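Neuraminidase (Influenza A virus, PDB 4K3Y) forms a neuraminidase-like surface glycoprotein of a bat influenza virus, with a six-bladed propeller related to sialidases but probably without their usual sialic acid-cleaving activity. Local coordinates at residues C[52-57]-C[79-84]; C[266-271]-C[295-300]; C[273-278]-C[288-293]. All coordinates share one frame; numbering follows the deposited sequence.

Contact 1 (C[52-57]-C[79-84]); sequences ECRRFF and VYSVKL
Arg55 and Val82 form a hydrogen-bonded antiparallel pair (Arg55 N to Val82 O 2.8 Å), and Phe57 with Tyr80 forms the next; between them, Phe56 and Ser81 are a non-hydrogen-bonded pair. The strands run at 153° to each other, and Leu84 N extends the ladder by donating to Cys53 O. Arg54 reaches back over the strand 79-83: bent at chi3 (74°), it lays one guanidinium face on the backbone around Val82 and grips Ser81 OG side-on, with NE at 2.8 Å and NH2 at 2.9 Å from that oxygen, which lies close to the guanidinium plane. Its NH1 bridges to Glu52 OE2 at 3.1 Å, a donor that stands above the carboxylate plane. Serine is small enough to serve here twice, since Ser81 CB also lies over the Phe56 face, 3.7 Å from the ring centroid. On the opposite face of the sheet, Tyr80 CB lies over the Phe57 ring in a second CH-pi contact, while Val82 CG2 packs on Arg55 CB. Ser81 OG is also hydrogen-bonded to Glu96, and a disulfide joins Cys53 to Cys48. The pair makes up the two middle strands of a four-stranded blade, flanked by strands 40-48 and 94-98.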
loop_
_atom_site.group_PDB
_atom_site.type_symbol
_atom_site.label_atom_id
_atom_site.label_comp_id
_atom_site.label_asym_id
_atom_site.label_seq_id
_atom_site.Cartn_x
_atom_site.Cartn_y
_atom_site.Cartn_z
ATOM N N GLU C 52 -1.910 -1.997 -15.643
ATOM C CA GLU C 52 -0.467 -2.024 -15.363
ATOM C C GLU C 52 0.251 -3.254 -15.939
ATOM O O GLU C 52 -0.384 -4.192 -16.440
ATOM C CB GLU C 52 -0.213 -1.958 -13.849
ATOM C CG GLU C 52 -0.962 -3.041 -13.092
ATOM C CD GLU C 52 -0.734 -3.013 -11.595
ATOM O OE1 GLU C 52 -0.321 -1.951 -11.069
ATOM O OE2 GLU C 52 -0.979 -4.064 -10.942
ATOM N N CYS C 53 1.580 -3.242 -15.858
ATOM C CA CYS C 53 2.370 -4.426 -16.166
ATOM C C CYS C 53 2.823 -5.051 -14.853
ATOM O O CYS C 53 3.277 -4.337 -13.950
ATOM C CB CYS C 53 3.572 -4.054 -17.036
ATOM S SG CYS C 53 3.108 -3.736 -18.738
ATOM N N ARG C 54 2.680 -6.369 -14.717
ATOM C CA ARG C 54 3.193 -7.031 -13.511
ATOM C C ARG C 54 4.325 -7.998 -13.814
ATOM O O ARG C 54 4.366 -8.643 -14.870
ATOM C CB ARG C 54 2.092 -7.740 -12.700
ATOM C CG ARG C 54 1.055 -6.796 -12.103
ATOM C CD ARG C 54 0.085 -7.500 -11.154
ATOM N NE ARG C 54 0.674 -7.844 -9.849
ATOM C CZ ARG C 54 1.032 -6.963 -8.907
ATOM N NH1 ARG C 54 0.893 -5.657 -9.118
ATOM N NH2 ARG C 54 1.546 -7.382 -7.747
ATOM N N ARG C 55 5.244 -8.064 -12.859
ATOM C CA ARG C 55 6.387 -8.966 -12.884
ATOM C C ARG C 55 6.029 -10.194 -12.052
ATOM O O ARG C 55 6.032 -10.145 -10.810
ATOM C CB ARG C 55 7.603 -8.288 -12.234
ATOM C CG ARG C 55 8.926 -8.803 -12.731
ATOM C CD ARG C 55 9.829 -9.304 -11.631
ATOM N NE ARG C 55 10.843 -8.312 -11.261
ATOM C CZ ARG C 55 12.030 -8.587 -10.716
ATOM N NH1 ARG C 55 12.400 -9.837 -10.483
ATOM N NH2 ARG C 55 12.862 -7.599 -10.415
ATOM N N PHE C 56 5.715 -11.289 -12.726
ATOM C CA PHE C 56 5.475 -12.540 -12.037
ATOM C C PHE C 56 6.759 -13.330 -11.859
ATOM O O PHE C 56 7.675 -13.249 -12.687
ATOM C CB PHE C 56 4.450 -13.343 -12.806
ATOM C CG PHE C 56 3.092 -12.758 -12.732
ATOM C CD1 PHE C 56 2.741 -11.681 -13.536
ATOM C CD2 PHE C 56 2.173 -13.251 -11.820
ATOM C CE1 PHE C 56 1.492 -11.126 -13.444
ATOM C CE2 PHE C 56 0.926 -12.699 -11.724
ATOM C CZ PHE C 56 0.578 -11.637 -12.535
ATOM N N PHE C 57 6.820 -14.090 -10.772
ATOM C CA PHE C 57 7.986 -14.917 -10.491
ATOM C C PHE C 57 7.722 -15.961 -9.405
ATOM O O PHE C 57 6.678 -15.945 -8.724
ATOM C CB PHE C 57 9.180 -14.054 -10.080
ATOM C CG PHE C 57 8.948 -13.257 -8.834
ATOM C CD1 PHE C 57 9.218 -13.802 -7.579
ATOM C CD2 PHE C 57 8.469 -11.957 -8.909
ATOM C CE1 PHE C 57 9.014 -13.061 -6.422
ATOM C CE2 PHE C 57 8.256 -11.209 -7.749
ATOM C CZ PHE C 57 8.530 -11.762 -6.508
ATOM N N VAL C 79 4.399 -18.598 -5.770
ATOM C CA VAL C 79 4.307 -17.636 -6.878
ATOM C C VAL C 79 3.922 -16.242 -6.397
ATOM O O VAL C 79 2.999 -16.071 -5.592
ATOM C CB VAL C 79 3.317 -18.081 -7.980
ATOM C CG1 VAL C 79 3.452 -17.165 -9.194
ATOM C CG2 VAL C 79 3.569 -19.544 -8.385
ATOM N N TYR C 80 4.648 -15.244 -6.880
ATOM C CA TYR C 80 4.398 -13.864 -6.486
ATOM C C TYR C 80 4.336 -12.980 -7.711
ATOM O O TYR C 80 4.712 -13.398 -8.808
ATOM C CB TYR C 80 5.508 -13.353 -5.559
ATOM C CG TYR C 80 5.553 -14.059 -4.229
ATOM C CD1 TYR C 80 6.261 -15.255 -4.071
ATOM C CD2 TYR C 80 4.887 -13.535 -3.122
ATOM C CE1 TYR C 80 6.304 -15.902 -2.843
ATOM C CE2 TYR C 80 4.922 -14.180 -1.894
ATOM C CZ TYR C 80 5.630 -15.360 -1.755
ATOM O OH TYR C 80 5.667 -15.998 -0.533
ATOM N N SER C 81 3.856 -11.758 -7.516
ATOM C CA SER C 81 3.946 -10.731 -8.542
ATOM C C SER C 81 4.245 -9.421 -7.842
ATOM O O SER C 81 3.977 -9.290 -6.643
ATOM C CB SER C 81 2.655 -10.635 -9.363
ATOM O OG SER C 81 1.580 -10.157 -8.580
ATOM N N VAL C 82 4.840 -8.480 -8.578
ATOM C CA VAL C 82 4.898 -7.076 -8.168
ATOM C C VAL C 82 4.516 -6.228 -9.367
ATOM O O VAL C 82 4.462 -6.719 -10.494
ATOM C CB VAL C 82 6.298 -6.641 -7.679
ATOM C CG1 VAL C 82 6.699 -7.417 -6.421
ATOM C CG2 VAL C 82 7.321 -6.814 -8.796
ATOM N N LYS C 83 4.224 -4.960 -9.136
ATOM C CA LYS C 83 3.991 -4.077 -10.260
ATOM C C LYS C 83 5.353 -3.889 -10.894
ATOM O O LYS C 83 6.325 -3.597 -10.181
ATOM C CB LYS C 83 3.446 -2.743 -9.771
ATOM C CG LYS C 83 2.989 -1.800 -10.854
ATOM C CD LYS C 83 2.931 -0.408 -10.272
ATOM C CE LYS C 83 2.123 0.550 -11.121
ATOM N NZ LYS C 83 2.057 1.874 -10.429
ATOM N N LEU C 84 5.449 -4.100 -12.209
ATOM C CA LEU C 84 6.721 -3.874 -12.910
ATOM C C LEU C 84 7.214 -2.449 -12.679
ATOM O O LEU C 84 6.513 -1.486 -13.002
ATOM C CB LEU C 84 6.592 -4.127 -14.409
ATOM C CG LEU C 84 7.873 -3.831 -15.203
ATOM C CD1 LEU C 84 8.973 -4.859 -14.924
ATOM C CD2 LEU C 84 7.572 -3.763 -16.698
#

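Contact 2 (C[266-271]-C[295-300])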
loop_
_atom_site.group_PDB
_atom_site.type_symbol
_atom_site.label_atom_id
_atom_site.label_comp_id
_atom_site.label_asym_id
_atom_site.label_seq_id
_atom_site.Cartn_x
_atom_site.Cartn_y
_atom_site.Cartn_z
ATOM N N GLY C 266 13.236 -18.323 -25.342
ATOM C CA GLY C 266 13.597 -17.133 -26.079
ATOM C C GLY C 266 12.563 -16.970 -27.156
ATOM O O GLY C 266 11.676 -17.826 -27.295
ATOM N N PHE C 267 12.692 -15.901 -27.935
ATOM C CA PHE C 267 11.619 -15.496 -28.831
ATOM C C PHE C 267 12.102 -15.115 -30.225
ATOM O O PHE C 267 13.283 -14.819 -30.451
ATOM C CB PHE C 267 10.851 -14.305 -28.216
ATOM C CG PHE C 267 11.706 -13.065 -28.011
ATOM C CD1 PHE C 267 12.398 -12.868 -26.812
ATOM C CD2 PHE C 267 11.820 -12.098 -29.015
ATOM C CE1 PHE C 267 13.195 -11.736 -26.619
ATOM C CE2 PHE C 267 12.620 -10.956 -28.821
ATOM C CZ PHE C 267 13.309 -10.781 -27.630
ATOM N N MET C 268 11.152 -15.141 -31.151
ATOM C CA MET C 268 11.295 -14.558 -32.472
ATOM C C MET C 268 10.072 -13.664 -32.674
ATOM O O MET C 268 8.995 -13.943 -32.122
ATOM C CB MET C 268 11.329 -15.650 -33.539
ATOM C CG MET C 268 12.584 -16.536 -33.532
ATOM S SD MET C 268 12.431 -17.953 -34.645
ATOM C CE MET C 268 14.066 -18.703 -34.511
ATOM N N ILE C 269 10.225 -12.587 -33.441
ATOM C CA ILE C 269 9.066 -11.773 -33.780
ATOM C C ILE C 269 8.809 -11.825 -35.278
ATOM O O ILE C 269 9.675 -11.439 -36.070
ATOM C CB ILE C 269 9.228 -10.294 -33.369
ATOM C CG1 ILE C 269 9.522 -10.177 -31.872
ATOM C CG2 ILE C 269 7.966 -9.496 -33.754
ATOM C CD1 ILE C 269 9.859 -8.762 -31.422
ATOM N N GLU C 270 7.624 -12.297 -35.663
ATOM C CA GLU C 270 7.260 -12.385 -37.081
ATOM C C GLU C 270 6.409 -11.197 -37.537
ATOM O O GLU C 270 5.334 -10.923 -36.982
ATOM C CB GLU C 270 6.518 -13.689 -37.373
ATOM C CG GLU C 270 5.824 -13.709 -38.723
ATOM C CD GLU C 270 6.769 -14.006 -39.873
ATOM O OE1 GLU C 270 8.000 -14.004 -39.661
ATOM O OE2 GLU C 270 6.273 -14.250 -40.995
ATOM N N GLY C 271 6.882 -10.496 -38.559
ATOM C CA GLY C 271 6.185 -9.309 -39.007
ATOM C C GLY C 271 6.539 -8.939 -40.426
ATOM O O GLY C 271 7.121 -9.738 -41.172
ATOM N N GLY C 295 11.258 -8.669 -44.027
ATOM C CA GLY C 295 10.415 -9.772 -44.470
ATOM C C GLY C 295 10.206 -10.890 -43.449
ATOM O O GLY C 295 10.634 -10.791 -42.301
ATOM N N THR C 296 9.551 -11.963 -43.888
ATOM C CA THR C 296 9.136 -13.069 -43.019
ATOM C C THR C 296 10.294 -13.963 -42.565
ATOM O O THR C 296 11.315 -14.071 -43.243
ATOM C CB THR C 296 8.095 -13.962 -43.737
ATOM O OG1 THR C 296 7.714 -15.046 -42.882
ATOM C CG2 THR C 296 8.675 -14.524 -45.053
ATOM N N LEU C 297 10.123 -14.614 -41.419
ATOM C CA LEU C 297 11.122 -15.546 -40.913
ATOM C C LEU C 297 11.101 -16.838 -41.717
ATOM O O LEU C 297 11.969 -17.695 -41.545
ATOM C CB LEU C 297 10.836 -15.875 -39.446
ATOM C CG LEU C 297 10.868 -14.724 -38.436
ATOM C CD1 LEU C 297 10.187 -15.118 -37.127
ATOM C CD2 LEU C 297 12.297 -14.269 -38.179
ATOM N N PHE C 298 10.110 -16.970 -42.598
ATOM C CA PHE C 298 9.829 -18.247 -43.255
ATOM C C PHE C 298 9.987 -18.244 -44.779
ATOM O O PHE C 298 9.217 -18.881 -45.501
ATOM C CB PHE C 298 8.440 -18.710 -42.843
ATOM C CG PHE C 298 8.182 -18.549 -41.380
ATOM C CD1 PHE C 298 8.920 -19.279 -40.452
ATOM C CD2 PHE C 298 7.223 -17.656 -40.926
ATOM C CE1 PHE C 298 8.698 -19.131 -39.091
ATOM C CE2 PHE C 298 6.986 -17.503 -39.562
ATOM C CZ PHE C 298 7.727 -18.244 -38.641
ATOM N N SER C 299 10.986 -17.500 -45.245
ATOM C CA SER C 299 11.499 -17.598 -46.601
ATOM C C SER C 299 13.010 -17.673 -46.489
ATOM O O SER C 299 13.578 -17.290 -45.475
ATOM C CB SER C 299 11.126 -16.376 -47.428
ATOM O OG SER C 299 12.112 -16.161 -48.425
ATOM N N VAL C 300 13.669 -18.164 -47.526
ATOM C CA VAL C 300 15.121 -18.254 -47.504
ATOM C C VAL C 300 15.709 -16.998 -48.130
ATOM O O VAL C 300 16.909 -16.729 -48.037
ATOM C CB VAL C 300 15.591 -19.496 -48.259
ATOM C CG1 VAL C 300 16.090 -20.550 -47.286
ATOM C CG2 VAL C 300 14.435 -20.045 -49.097
#
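Glu270 reaches Thr296 and Leu297 through a chain that starts extended and then turns: CG stands opposite the backbone N (chi1 166°), and a bend at chi2 (80°) swings the carboxylate into the loop 295-300. Thr296 turns its OG1 to meet it, with chi1 at 179° placing the hydroxyl beside its own carbonyl carbon. The two carboxylate oxygens are then used separately, each through its syn lone pair. OE1 of Glu270 accepts the backbone N-H of Leu297 at 2.8 Å in a nearly straight bond, and OE2 of Glu270 accepts from Thr296 OG1 at 2.5 Å. The threonine oxygen has a second task, because it receives the N-H of Phe298 at 3.1 Å from Phe298 N to Thr296 OG1; this is an ST turn. Glutamate suits the place because its two acceptors match two donors of a loop with no regular structure, and this pairing probably favours the charged carboxylate. Gly295 has a positive phi as the chain enters the turn, and at its backbone angles a CB would be jammed against the carbonyl O of the preceding residue, which accounts for glycine here.

Apolar groups pack beside the carboxylate. The Leu297 side chain runs antiparallel to that of Glu270 and brings Leu297 CD1 to 3.8 Å from Met268 CB. Phe298 comes obliquely to the carboxylate, Phe298 CE2 lying 3.5 Å from Glu270 CD, and its ring also meets that of Phe221. Ser274 OG adds a weak bond to Glu270 OE1.

The loop connects strand 286-294 to strand 306-311, and the Leu297 backbone is hydrogen-bonded to Cys236 while its side chain rests on Ser274, Ile276 and Leu237. Segment 266-271 carries the short outermost strand 268-269 of the same sheet, which pairs with strand 273-279 through Ile269 and Trp275.

Contact 3 (C[273-278]-C[288-293]); sequences NSWIGR and FEIYKF
Ser274 with Phe293, Ile276 with Tyr291 and Arg278 with Glu289 are successive hydrogen-bonded antiparallel pairs, each joined by two backbone bonds, in strands running at 157° to each other; Trp275-Lys292 and Gly277-Ile290 are the non-hydrogen-bonded pairs between them.

The Arg278 and Glu289 side chains run alongside one another in a common direction. Both have CG between the backbone N and carbonyl carbon (chi1 84° and 64°) and then run extended, which carries the charged ends out together. Arg278 NE meets Glu289 OE2 at 2.8 Å in a fairly straight salt bridge, while Arg278 NH2 adds a weak bond to the same oxygen at 3.3 Å. The acceptor sits at the edge of the guanidinium, but the donor comes to OE2 from above the carboxylate plane. Each group has a further partner: Arg278 NH1 bridges to Asp248, and Glu289 OE1 receives a bond from Asn307. Such pairing lets two ionic groups be buried, and probably holds both charged.

On the same face of the sheet, Ile276 CD1 reaches Phe293 CE2 at 3.4 Å, the aliphatic tip coming obliquely to the ring. The other face carries Trp275, whose six-membered ring receives Lys292 CB in a CH-pi contact, 3.8 Å from the centroid. Lysine suits this place because its methylenes cross the indole while NZ goes on to Asn19. Ile290 CG1 touches Trp275 CE3 at 3.8 Å. Phe288 lays its ring over the Arg278 carbonyl, with Arg278 O 3.3 Å from Phe288 CD1, and beside Gly277, where the absence of a side chain admits the ring.

This beta hairpin supplies the two middle strands of a four-stranded antiparallel meander, the blade unit from which the influenza neuraminidase propeller is built.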
loop_
_atom_site.group_PDB
_atom_site.type_symbol
_atom_site.label_atom_id
_atom_site.label_comp_id
_atom_site.label_asym_id
_atom_site.label_seq_id
_atom_site.Cartn_x
_atom_site.Cartn_y
_atom_site.Cartn_z
ATOM N N ASN C 273 8.511 -6.599 -40.631
ATOM C CA ASN C 273 9.867 -6.691 -40.130
ATOM C C ASN C 273 9.919 -7.774 -39.085
ATOM O O ASN C 273 9.079 -7.824 -38.182
ATOM C CB ASN C 273 10.309 -5.362 -39.524
ATOM C CG ASN C 273 10.864 -4.414 -40.561
ATOM O OD1 ASN C 273 10.919 -4.742 -41.755
ATOM N ND2 ASN C 273 11.277 -3.231 -40.118
ATOM N N SER C 274 10.905 -8.646 -39.217
ATOM C CA SER C 274 11.063 -9.742 -38.277
ATOM C C SER C 274 12.288 -9.573 -37.395
ATOM O O SER C 274 13.207 -8.819 -37.711
ATOM C CB SER C 274 11.109 -11.082 -39.007
ATOM O OG SER C 274 9.805 -11.490 -39.378
ATOM N N TRP C 275 12.291 -10.275 -36.277
ATOM C CA TRP C 275 13.377 -10.154 -35.328
ATOM C C TRP C 275 13.720 -11.513 -34.744
ATOM O O TRP C 275 12.836 -12.354 -34.525
ATOM C CB TRP C 275 12.977 -9.229 -34.174
ATOM C CG TRP C 275 12.566 -7.827 -34.548
ATOM C CD1 TRP C 275 11.302 -7.393 -34.851
ATOM C CD2 TRP C 275 13.411 -6.659 -34.587
ATOM N NE1 TRP C 275 11.312 -6.037 -35.098
ATOM C CE2 TRP C 275 12.592 -5.562 -34.943
ATOM C CE3 TRP C 275 14.779 -6.438 -34.364
ATOM C CZ2 TRP C 275 13.098 -4.261 -35.089
ATOM C CZ3 TRP C 275 15.281 -5.139 -34.508
ATOM C CH2 TRP C 275 14.440 -4.071 -34.867
ATOM N N ILE C 276 15.006 -11.719 -34.492
ATOM C CA ILE C 276 15.453 -12.842 -33.691
ATOM C C ILE C 276 16.300 -12.306 -32.556
ATOM O O ILE C 276 17.311 -11.637 -32.797
ATOM C CB ILE C 276 16.311 -13.796 -34.489
ATOM C CG1 ILE C 276 15.521 -14.335 -35.679
ATOM C CG2 ILE C 276 16.781 -14.931 -33.589
ATOM C CD1 ILE C 276 16.358 -15.124 -36.615
ATOM N N GLY C 277 15.878 -12.579 -31.323
ATOM C CA GLY C 277 16.685 -12.241 -30.171
ATOM C C GLY C 277 17.423 -13.465 -29.684
ATOM O O GLY C 277 16.831 -14.534 -29.520
ATOM N N ARG C 278 18.719 -13.321 -29.442
ATOM C CA ARG C 278 19.470 -14.427 -28.872
ATOM C C ARG C 278 20.619 -13.977 -27.996
ATOM O O ARG C 278 20.974 -12.793 -27.947
ATOM C CB ARG C 278 20.007 -15.337 -29.973
ATOM C CG ARG C 278 21.306 -14.845 -30.553
ATOM C CD ARG C 278 21.543 -15.451 -31.910
ATOM N NE ARG C 278 22.842 -15.044 -32.414
ATOM C CZ ARG C 278 23.433 -15.577 -33.472
ATOM N NH1 ARG C 278 22.833 -16.541 -34.150
ATOM N NH2 ARG C 278 24.622 -15.126 -33.850
ATOM N N PHE C 288 23.343 -10.033 -25.246
ATOM C CA PHE C 288 22.104 -10.315 -25.943
ATOM C C PHE C 288 22.043 -9.441 -27.175
ATOM O O PHE C 288 22.381 -8.252 -27.127
ATOM C CB PHE C 288 20.906 -10.039 -25.038
ATOM C CG PHE C 288 19.595 -10.499 -25.608
ATOM C CD1 PHE C 288 19.153 -11.790 -25.388
ATOM C CD2 PHE C 288 18.800 -9.637 -26.349
ATOM C CE1 PHE C 288 17.940 -12.232 -25.907
ATOM C CE2 PHE C 288 17.596 -10.070 -26.870
ATOM C CZ PHE C 288 17.161 -11.373 -26.643
ATOM N N GLU C 289 21.627 -10.036 -28.285
ATOM C CA GLU C 289 21.529 -9.295 -29.535
ATOM C C GLU C 289 20.150 -9.546 -30.113
ATOM O O GLU C 289 19.507 -10.545 -29.790
ATOM C CB GLU C 289 22.648 -9.690 -30.524
ATOM C CG GLU C 289 22.618 -11.164 -31.009
ATOM C CD GLU C 289 23.928 -11.610 -31.659
ATOM O OE1 GLU C 289 24.618 -10.763 -32.282
ATOM O OE2 GLU C 289 24.269 -12.811 -31.556
ATOM N N ILE C 290 19.681 -8.615 -30.929
ATOM C CA ILE C 290 18.422 -8.804 -31.634
ATOM C C ILE C 290 18.614 -8.294 -33.062
ATOM O O ILE C 290 19.113 -7.184 -33.294
ATOM C CB ILE C 290 17.193 -8.169 -30.875
ATOM C CG1 ILE C 290 15.870 -8.631 -31.494
ATOM C CG2 ILE C 290 17.292 -6.626 -30.778
ATOM C CD1 ILE C 290 14.634 -8.294 -30.654
ATOM N N TYR C 291 18.253 -9.143 -34.015
ATOM C CA TYR C 291 18.571 -8.925 -35.419
ATOM C C TYR C 291 17.290 -8.661 -36.193
ATOM O O TYR C 291 16.337 -9.443 -36.100
ATOM C CB TYR C 291 19.246 -10.186 -35.954
ATOM C CG TYR C 291 20.029 -10.028 -37.227
ATOM C CD1 TYR C 291 20.160 -8.798 -37.853
ATOM C CD2 TYR C 291 20.645 -11.124 -37.805
ATOM C CE1 TYR C 291 20.884 -8.674 -39.027
ATOM C CE2 TYR C 291 21.363 -11.013 -38.966
ATOM C CZ TYR C 291 21.482 -9.793 -39.577
ATOM O OH TYR C 291 22.206 -9.720 -40.742
ATOM N N LYS C 292 17.262 -7.559 -36.944
ATOM C CA LYS C 292 16.087 -7.211 -37.743
ATOM C C LYS C 292 16.208 -7.836 -39.128
ATOM O O LYS C 292 17.292 -7.840 -39.739
ATOM C CB LYS C 292 15.941 -5.694 -37.880
ATOM C CG LYS C 292 14.600 -5.248 -38.469
ATOM C CD LYS C 292 14.736 -4.027 -39.392
ATOM C CE LYS C 292 14.861 -2.719 -38.622
ATOM N NZ LYS C 292 14.212 -1.592 -39.344
ATOM N N PHE C 293 15.095 -8.373 -39.612
ATOM C CA PHE C 293 15.046 -8.971 -40.937
ATOM C C PHE C 293 13.959 -8.285 -41.754
ATOM O O PHE C 293 12.867 -8.012 -41.244
ATOM C CB PHE C 293 14.794 -10.482 -40.839
ATOM C CG PHE C 293 15.965 -11.262 -40.277
ATOM C CD1 PHE C 293 16.999 -11.671 -41.107
ATOM C CD2 PHE C 293 16.030 -11.591 -38.925
ATOM C CE1 PHE C 293 18.083 -12.386 -40.607
ATOM C CE2 PHE C 293 17.109 -12.301 -38.423
ATOM C CZ PHE C 293 18.138 -12.705 -39.272
#

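From the N terminus, contact 1 comes first, closing the loop from strand 53-61 to strand 78-83 within its own blade. The chain then passes through three further four-stranded sheets before contact 2 opens at 266-271. Contact 3 is nested inside the loop that contact 2 closes: the hairpin 273-278/288-293 follows 266-271 in the chain, and 295-300 comes after it and folds back to meet segment 266-271. These two contacts touch, with centres about 9 Å apart, and Ser274 of contact 3 touches both segments of contact 2; they share one sheet. Contact 1 lies on the opposite side of the chain's centre, about 29 and 26 Å from their centres, and belongs to a different blade.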